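Local coordinates for protein chloramphenicol acetyltransferase (PDB 2I9D) that probably transfers an acetyl group from acetyl-CoA to a hydroxyl of chloramphenicol, at residues 59-63 with 212-216. Sequence-based numbering, arbitrary orientation.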
# COMPACT_ATOMS: atom_id res chain seq x y z
N ALA A 59 -18.76 -12.89 1.46
CA ALA A 59 -17.78 -13.21 2.51
C ALA A 59 -17.27 -11.95 3.19
O ALA A 59 -17.20 -11.87 4.42
CB ALA A 59 -16.62 -14.02 1.94
N VAL A 60 -16.91 -10.95 2.37
CA VAL A 60 -16.37 -9.70 2.87
C VAL A 60 -17.45 -8.92 3.63
O VAL A 60 -17.20 -8.39 4.73
CB VAL A 60 -15.75 -8.85 1.71
CG1 VAL A 60 -15.58 -7.36 2.11
CG2 VAL A 60 -14.43 -9.44 1.25
N LEU A 61 -18.65 -8.84 3.05
CA LEU A 61 -19.76 -8.06 3.63
C LEU A 61 -20.20 -8.66 4.98
O LEU A 61 -20.47 -7.91 5.96
CB LEU A 61 -20.95 -7.95 2.67
CG LEU A 61 -22.10 -7.01 3.05
CD1 LEU A 61 -21.61 -5.58 3.25
CD2 LEU A 61 -23.18 -7.06 2.02
N ARG A 62 -20.26 -9.99 5.03
CA ARG A 62 -20.60 -10.73 6.23
C ARG A 62 -19.59 -10.52 7.35
O ARG A 62 -19.99 -10.30 8.49
CB ARG A 62 -20.79 -12.22 5.93
CG ARG A 62 -21.18 -13.06 7.18
CD ARG A 62 -21.89 -14.35 6.80
NE ARG A 62 -22.00 -15.27 7.94
CZ ARG A 62 -22.55 -16.48 7.87
NH1 ARG A 62 -23.06 -16.93 6.71
NH2 ARG A 62 -22.60 -17.26 8.96
N ALA A 63 -18.30 -10.59 7.03
CA ALA A 63 -17.25 -10.31 8.04
C ALA A 63 -17.33 -8.91 8.65
O ALA A 63 -17.08 -8.72 9.85
CB ALA A 63 -15.86 -10.58 7.45
N VAL A 212 -13.14 -13.86 6.64
CA VAL A 212 -13.34 -13.96 5.19
C VAL A 212 -12.83 -15.30 4.62
O VAL A 212 -13.53 -15.95 3.83
CB VAL A 212 -12.66 -12.78 4.44
CG1 VAL A 212 -12.63 -13.01 2.91
CG2 VAL A 212 -13.36 -11.49 4.79
N GLU A 213 -11.62 -15.70 5.01
CA GLU A 213 -11.05 -16.96 4.54
C GLU A 213 -11.90 -18.18 4.94
O GLU A 213 -12.16 -19.04 4.11
CB GLU A 213 -9.60 -17.13 5.00
CG GLU A 213 -8.93 -18.37 4.43
CD GLU A 213 -7.46 -18.42 4.78
OE1 GLU A 213 -7.14 -18.81 5.92
OE2 GLU A 213 -6.62 -18.08 3.92
N ASP A 214 -12.35 -18.23 6.20
CA ASP A 214 -13.26 -19.28 6.66
C ASP A 214 -14.46 -19.48 5.73
O ASP A 214 -14.83 -20.62 5.47
CB ASP A 214 -13.76 -19.06 8.12
CG ASP A 214 -12.66 -19.26 9.18
OD1 ASP A 214 -11.57 -19.81 8.85
OD2 ASP A 214 -12.90 -18.84 10.36
N PHE A 215 -15.06 -18.39 5.23
CA PHE A 215 -16.22 -18.49 4.34
C PHE A 215 -15.83 -19.00 2.96
O PHE A 215 -16.65 -19.60 2.26
CB PHE A 215 -16.96 -17.14 4.16
CG PHE A 215 -17.50 -16.51 5.44
CD1 PHE A 215 -18.33 -17.22 6.32
CD2 PHE A 215 -17.22 -15.16 5.74
CE1 PHE A 215 -18.84 -16.62 7.50
CE2 PHE A 215 -17.72 -14.56 6.91
CZ PHE A 215 -18.52 -15.29 7.80
N LEU A 216 -14.58 -18.76 2.58
CA LEU A 216 -14.11 -19.04 1.21
C LEU A 216 -13.34 -20.38 0.96
O LEU A 216 -13.40 -20.90 -0.16
CB LEU A 216 -13.38 -17.83 0.62
CG LEU A 216 -14.15 -16.51 0.50
CD1 LEU A 216 -13.21 -15.38 0.09
CD2 LEU A 216 -15.33 -16.61 -0.49
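Ala59 and Phe215 meet where helix 52-66 passes helix 202-216, their CB atoms 3.8 Å apart. Small apolar side chains pack at the centre. The methyl of Ala59 also touches Leu216, with CD2 of that leucine 3.8 Å from Ala59 CB; a side chain this small suits a place where the CA atoms of Ala59 and Val212 come within 5.2 Å. The branched Val212 fills in between Ala63 and Val60: its CG2, anti to its own carbonyl carbon, reaches Ala63 CB at 3.8 Å.

Phe215 carries the aromatic contacts. Ala59 O, which already accepts the helical bond from Ala63 N, lies oblique to the ring, 3.5 Å from CD2. The extended chain of Arg62 crosses the Phe215 side chain at about a right angle; its methylenes cover the outer end of the ring (CG to Phe215 CZ 3.5 Å), and NE comes 3.5 Å from Phe215 CE1. That carbon lies over one guanidinium face near its rim, the planes 44° apart. Glu66 bridges NE and Tyr58 OH bonds NH1, fixing the long chain. With an alanine in place of Arg62, the ring end would probably lose its cover and Glu66 its cationic mate.

No hydrogen bond crosses this buried contact. The helices run in roughly opposed directions (137°, segment axes 9.0 Å apart), packing the C-terminal helix of the acetyltransferase fold against helix 52-66, whose Val60 reaches strands 146-151 and 87-93 of the mixed sheet.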